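Local coordinates for protein beta-galactosidase (Bacillus circulans, PDB 4MAD) that probably hydrolyses terminal non-reducing beta-D-galactose residues from beta-D-galactosides, as a family 35 glycoside hydrolase, at residues A[62-67]-A[100-105]; A[298-303]-A[461-466]. All coordinates share one frame; numbering follows the deposited sequence.

Contact 1. Residues A[62-67]-A[100-105]; sequences TVETYV and HVIVRP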
loop_
_atom_site.group_PDB
_atom_site.type_symbol
_atom_site.label_atom_id
_atom_site.label_comp_id
_atom_site.label_asym_id
_atom_site.label_seq_id
_atom_site.Cartn_x
_atom_site.Cartn_y
_atom_site.Cartn_z
ATOM N N THR A 62 -9.460 5.908 -20.405
ATOM C CA THR A 62 -9.575 4.752 -19.576
ATOM C C THR A 62 -8.926 5.022 -18.213
ATOM O O THR A 62 -8.000 5.760 -18.149
ATOM C CB THR A 62 -8.877 3.600 -20.281
ATOM O OG1 THR A 62 -9.355 3.472 -21.606
ATOM C CG2 THR A 62 -9.086 2.335 -19.544
ATOM N N VAL A 63 -9.440 4.389 -17.167
ATOM C CA VAL A 63 -8.818 4.364 -15.861
ATOM C C VAL A 63 -8.597 2.890 -15.504
ATOM O O VAL A 63 -9.351 2.063 -15.872
ATOM C CB VAL A 63 -9.632 5.057 -14.743
ATOM C CG1 VAL A 63 -10.950 4.417 -14.530
ATOM C CG2 VAL A 63 -8.871 5.081 -13.485
ATOM N N GLU A 64 -7.492 2.619 -14.822
ATOM C CA GLU A 64 -7.111 1.300 -14.482
ATOM C C GLU A 64 -6.879 1.231 -12.993
ATOM O O GLU A 64 -6.225 2.064 -12.468
ATOM C CB GLU A 64 -5.840 0.902 -15.214
ATOM C CG GLU A 64 -5.244 -0.401 -14.828
ATOM C CD GLU A 64 -4.332 -0.258 -13.619
ATOM O OE1 GLU A 64 -3.421 0.554 -13.644
ATOM O OE2 GLU A 64 -4.583 -0.961 -12.656
ATOM N N THR A 65 -7.411 0.204 -12.356
ATOM C CA THR A 65 -7.154 -0.006 -10.968
ATOM C C THR A 65 -6.873 -1.457 -10.656
ATOM O O THR A 65 -7.434 -2.308 -11.227
ATOM C CB THR A 65 -8.320 0.442 -10.092
ATOM O OG1 THR A 65 -7.961 0.378 -8.717
ATOM C CG2 THR A 65 -9.504 -0.430 -10.341
ATOM N N TYR A 66 -5.999 -1.690 -9.700
ATOM C CA TYR A 66 -5.869 -2.964 -9.057
ATOM C C TYR A 66 -7.048 -3.188 -8.123
ATOM O O TYR A 66 -7.747 -2.274 -7.839
ATOM C CB TYR A 66 -4.624 -3.024 -8.193
ATOM C CG TYR A 66 -3.317 -3.215 -8.884
ATOM C CD1 TYR A 66 -3.066 -4.301 -9.667
ATOM C CD2 TYR A 66 -2.288 -2.338 -8.669
ATOM C CE1 TYR A 66 -1.831 -4.469 -10.259
ATOM C CE2 TYR A 66 -1.103 -2.505 -9.243
ATOM C CZ TYR A 66 -0.848 -3.573 -10.044
ATOM O OH TYR A 66 0.373 -3.715 -10.636
ATOM N N VAL A 67 -7.234 -4.432 -7.686
ATOM C CA VAL A 67 -8.151 -4.788 -6.609
ATOM C C VAL A 67 -7.369 -5.353 -5.434
ATOM O O VAL A 67 -6.665 -6.254 -5.621
ATOM C CB VAL A 67 -9.138 -5.897 -7.009
ATOM C CG1 VAL A 67 -10.062 -6.138 -5.926
ATOM C CG2 VAL A 67 -9.893 -5.545 -8.287
ATOM N N HIS A 100 -13.576 4.397 -19.837
ATOM C CA HIS A 100 -13.509 2.960 -19.820
ATOM C C HIS A 100 -12.735 2.540 -18.585
ATOM O O HIS A 100 -12.015 3.295 -18.033
ATOM C CB HIS A 100 -12.796 2.407 -21.021
ATOM C CG HIS A 100 -13.379 2.827 -22.304
ATOM N ND1 HIS A 100 -14.693 2.611 -22.612
ATOM C CD2 HIS A 100 -12.844 3.490 -23.349
ATOM C CE1 HIS A 100 -14.946 3.115 -23.798
ATOM N NE2 HIS A 100 -13.842 3.655 -24.270
ATOM N N VAL A 101 -12.942 1.311 -18.185
ATOM C CA VAL A 101 -12.239 0.758 -17.025
ATOM C C VAL A 101 -11.467 -0.563 -17.273
ATOM O O VAL A 101 -11.970 -1.458 -17.824
ATOM C CB VAL A 101 -13.211 0.540 -15.883
ATOM C CG1 VAL A 101 -12.534 -0.119 -14.713
ATOM C CG2 VAL A 101 -13.810 1.832 -15.468
ATOM N N ILE A 102 -10.233 -0.631 -16.807
ATOM C CA ILE A 102 -9.458 -1.848 -16.800
ATOM C C ILE A 102 -9.307 -2.225 -15.334
ATOM O O ILE A 102 -9.030 -1.398 -14.551
ATOM C CB ILE A 102 -8.088 -1.647 -17.407
ATOM C CG1 ILE A 102 -8.192 -1.374 -18.908
ATOM C CG2 ILE A 102 -7.241 -2.840 -17.215
ATOM C CD1 ILE A 102 -6.932 -1.009 -19.560
ATOM N N VAL A 103 -9.559 -3.476 -15.011
ATOM C CA VAL A 103 -9.462 -3.969 -13.655
ATOM C C VAL A 103 -8.333 -4.992 -13.632
ATOM O O VAL A 103 -8.257 -5.804 -14.481
ATOM C CB VAL A 103 -10.724 -4.638 -13.219
ATOM C CG1 VAL A 103 -10.593 -5.154 -11.856
ATOM C CG2 VAL A 103 -11.809 -3.717 -13.242
ATOM N N ARG A 104 -7.580 -4.955 -12.623
ATOM C CA ARG A 104 -6.419 -5.770 -12.538
ATOM C C ARG A 104 -6.525 -6.575 -11.223
ATOM O O ARG A 104 -6.163 -6.114 -10.208
ATOM C CB ARG A 104 -5.139 -4.933 -12.573
ATOM C CG ARG A 104 -4.914 -4.198 -13.883
ATOM C CD ARG A 104 -3.694 -3.291 -13.885
ATOM N NE ARG A 104 -2.452 -4.043 -13.726
ATOM C CZ ARG A 104 -1.258 -3.486 -13.581
ATOM N NH1 ARG A 104 -1.136 -2.165 -13.570
ATOM N NH2 ARG A 104 -0.180 -4.249 -13.444
ATOM N N PRO A 105 -7.267 -7.671 -11.154
ATOM C CA PRO A 105 -7.706 -8.330 -9.929
ATOM C C PRO A 105 -6.659 -9.208 -9.215
ATOM O O PRO A 105 -6.954 -9.744 -8.191
ATOM C CB PRO A 105 -8.867 -9.159 -10.396
ATOM C CG PRO A 105 -8.548 -9.488 -11.704
ATOM C CD PRO A 105 -7.823 -8.352 -12.310
HETATM O O HOH W 1 -7.741 -8.842 -5.607
#
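Second and third staves of the eight-stranded parallel barrel, strands 62-66 and 100-104 join E64 and Y66 to R104 on its inner face. The backbone evidence is a parallel ladder: V63 N donates to H100 O at 2.9 Å, V63 O receives I102 N, T65 bonds in the same way to I102 O and R104 N, and V67 N donates to R104 O. R104 leaves the strand with CG beside its backbone N and then bends at chi3 (64°), which brings the guanidinium up to the Y66 ring. Y66 CE1 lies 3.4 Å above the R104 guanidinium plane, near its rim, and the two planes are 41° apart, too steep for a flat stack. The E64 carboxylate sits at the guanidinium edge, its OE1 in a salt bridge 3.6 Å from R104 NH1. Within this TIM barrel R104 NH2 also bridges to E247, the predicted nucleophile, while E64 OE1 bonds to N283 and Y66 OH to N170. A leucine in place of R104 would probably leave the carboxylates of E64 and E247 without the guanidinium they share and the Y66 ring less firmly held. On the outer face V63 CG1 meets V101 CG2 at 4.0 Å, both side chains touching A94 of crossover helix 87-97. Just beyond its strand, V67 packs CG2 on V103 CG1 at 3.7 Å and also touches I87 and helix 135-152.

Contact 2. Residues A[298-303]-A[461-466]; sequences GANHNE and RINYGP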
loop_
_atom_site.group_PDB
_atom_site.type_symbol
_atom_site.label_atom_id
_atom_site.label_comp_id
_atom_site.label_asym_id
_atom_site.label_seq_id
_atom_site.Cartn_x
_atom_site.Cartn_y
_atom_site.Cartn_z
ATOM N N GLY A 298 3.388 -1.012 1.588
ATOM C CA GLY A 298 4.211 -2.144 1.271
ATOM C C GLY A 298 5.688 -1.995 1.626
ATOM O O GLY A 298 6.035 -1.121 2.298
ATOM N N ALA A 299 6.513 -2.896 1.141
ATOM C CA ALA A 299 7.951 -2.875 1.326
ATOM C C ALA A 299 8.668 -3.668 0.259
ATOM O O ALA A 299 8.068 -4.382 -0.451
ATOM C CB ALA A 299 8.335 -3.384 2.649
ATOM N N ASN A 300 9.967 -3.488 0.214
ATOM C CA ASN A 300 10.828 -4.218 -0.662
ATOM C C ASN A 300 11.985 -4.760 0.154
ATOM O O ASN A 300 12.131 -4.466 1.301
ATOM C CB ASN A 300 11.356 -3.363 -1.801
ATOM C CG ASN A 300 10.284 -2.995 -2.786
ATOM O OD1 ASN A 300 9.937 -3.753 -3.612
ATOM N ND2 ASN A 300 9.757 -1.866 -2.618
ATOM N N HIS A 301 12.729 -5.637 -0.467
ATOM C CA HIS A 301 13.922 -6.173 0.136
ATOM C C HIS A 301 14.973 -6.274 -0.963
ATOM O O HIS A 301 14.730 -6.871 -1.928
ATOM C CB HIS A 301 13.609 -7.559 0.727
ATOM C CG HIS A 301 14.586 -8.013 1.749
ATOM N ND1 HIS A 301 15.898 -8.248 1.451
ATOM C CD2 HIS A 301 14.457 -8.239 3.067
ATOM C CE1 HIS A 301 16.532 -8.625 2.537
ATOM N NE2 HIS A 301 15.681 -8.632 3.529
ATOM N N ASN A 302 16.142 -5.709 -0.802
ATOM C CA ASN A 302 17.118 -5.920 -1.828
ATOM C C ASN A 302 17.913 -7.156 -1.423
ATOM O O ASN A 302 17.431 -7.961 -0.713
ATOM C CB ASN A 302 17.941 -4.688 -2.158
ATOM C CG ASN A 302 18.659 -4.123 -0.997
ATOM O OD1 ASN A 302 19.118 -2.998 -1.033
ATOM N ND2 ASN A 302 18.751 -4.874 0.039
ATOM N N GLU A 303 19.011 -7.337 -1.877
ATOM C CA GLU A 303 19.527 -8.586 -1.318
ATOM C C GLU A 303 19.977 -8.481 0.132
ATOM O O GLU A 303 20.227 -9.456 0.775
ATOM C CB GLU A 303 20.691 -9.091 -2.173
ATOM C CG GLU A 303 20.297 -9.484 -3.588
ATOM C CD GLU A 303 19.231 -10.562 -3.616
ATOM O OE1 GLU A 303 19.304 -11.494 -2.788
ATOM O OE2 GLU A 303 18.321 -10.480 -4.467
ATOM N N ARG A 461 4.441 -5.466 5.095
ATOM C CA ARG A 461 4.798 -6.706 4.465
ATOM C C ARG A 461 5.303 -6.488 3.055
ATOM O O ARG A 461 4.711 -5.806 2.318
ATOM C CB ARG A 461 3.659 -7.731 4.474
ATOM C CG ARG A 461 3.287 -8.277 5.825
ATOM C CD ARG A 461 2.434 -9.541 5.838
ATOM N NE ARG A 461 2.123 -9.917 7.205
ATOM C CZ ARG A 461 1.270 -9.257 7.938
ATOM N NH1 ARG A 461 0.609 -8.250 7.410
ATOM N NH2 ARG A 461 1.049 -9.609 9.162
ATOM N N ILE A 462 6.405 -7.136 2.751
ATOM C CA ILE A 462 7.056 -7.117 1.480
ATOM C C ILE A 462 6.081 -7.509 0.378
ATOM O O ILE A 462 5.287 -8.344 0.528
ATOM C CB ILE A 462 8.257 -8.082 1.461
ATOM C CG1 ILE A 462 9.378 -7.479 2.272
ATOM C CG2 ILE A 462 8.753 -8.323 0.074
ATOM C CD1 ILE A 462 10.377 -8.431 2.736
ATOM N N ASN A 463 6.168 -6.771 -0.698
ATOM C CA ASN A 463 5.243 -6.903 -1.806
ATOM C C ASN A 463 5.829 -7.300 -3.154
ATOM O O ASN A 463 5.154 -7.304 -4.075
ATOM C CB ASN A 463 4.418 -5.626 -1.989
ATOM C CG ASN A 463 5.246 -4.429 -2.442
ATOM O OD1 ASN A 463 5.507 -4.220 -3.645
ATOM N ND2 ASN A 463 5.634 -3.643 -1.486
ATOM N N TYR A 464 7.112 -7.580 -3.195
ATOM C CA TYR A 464 7.781 -7.939 -4.392
ATOM C C TYR A 464 9.033 -8.727 -4.036
ATOM O O TYR A 464 9.682 -8.401 -3.105
ATOM C CB TYR A 464 8.213 -6.684 -5.173
ATOM C CG TYR A 464 8.919 -6.967 -6.453
ATOM C CD1 TYR A 464 8.215 -7.190 -7.623
ATOM C CD2 TYR A 464 10.300 -7.014 -6.512
ATOM C CE1 TYR A 464 8.852 -7.484 -8.781
ATOM C CE2 TYR A 464 10.940 -7.288 -7.678
ATOM C CZ TYR A 464 10.222 -7.505 -8.810
ATOM O OH TYR A 464 10.858 -7.765 -9.957
ATOM N N GLY A 465 9.350 -9.659 -4.914
ATOM C CA GLY A 465 10.530 -10.485 -4.778
ATOM C C GLY A 465 10.418 -11.741 -3.932
ATOM O O GLY A 465 9.389 -12.117 -3.549
ATOM N N PRO A 466 11.564 -12.326 -3.662
ATOM C CA PRO A 466 11.668 -13.684 -3.153
ATOM C C PRO A 466 11.467 -13.777 -1.656
ATOM O O PRO A 466 11.438 -14.843 -1.146
ATOM C CB PRO A 466 13.090 -14.085 -3.534
ATOM C CG PRO A 466 13.772 -12.879 -3.781
ATOM C CD PRO A 466 12.830 -11.878 -4.238
HETATM O O HOH W 2 11.487 -6.301 -3.198
#
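The first torsions of N463 and I462 bring their ends to A299 and H301: N463 CG stands between its backbone N and carbonyl carbon (chi1 67°), which brings ND2 close to both the N and the O of A299, whereas I462 CG1 lies beside its backbone N (chi1 -74°) and extends CD1 to H301. The direct hydrogen bond between the segments is a backbone one, N463 N to A299 O, 3.1 Å long and fairly straight at 163°. N463 ND2 makes no bond to A299: the angle to O is poor, and N is a donor like itself. The N463 OD1 atom takes a weak hydrogen bond from E112 N. N463 ND2 comes within 3.4 Å of G298 CA, and a beta carbon on G298 would run into it. I462 CD1 touches H301 CB at 3.9 Å and lies at the imidazole edge, while A299 CB rests 4.2 Å from I462 CG1. N300 OD1 approaches Y464 CB to 3.7 Å, and a water donates to N300 OD1 and Y464 O while accepting from H301 N. Y464 lines a 2-(2-methoxyethoxy)ethanol pocket with E112 and W252; the Y464 side chain is about 4 Å from that of E171, the predicted proton donor. Strand 299-301 pairs antiparallel with strand 306-308, whose Y306 touches A299 and H301; loop 461-466, between strands 449-457 and 473-480, is tied down by R461 salt bridges to E387 and E114.

In the fold
Contact 1 belongs to the barrel core, with 11 of its 12 touching residues buried; contact 2 is a partly open interdomain contact at the pocket, where N300, H301 and Y464 are partly exposed. They share no secondary-structure element and do not touch, their nearest atoms being about 9 Å apart. Contact 1 joins two adjacent strands through regular backbone pairing; contact 2 joins the family 35 catalytic region to the first all-beta domain. The buried areas, 634 Å² against 342 Å², match that difference. Charged groups meet across contact 1, whereas contact 2 relies on a backbone bond, slight apolar packing and a bridging water. They approach the predicted active site from barrel interior and domain interface respectively.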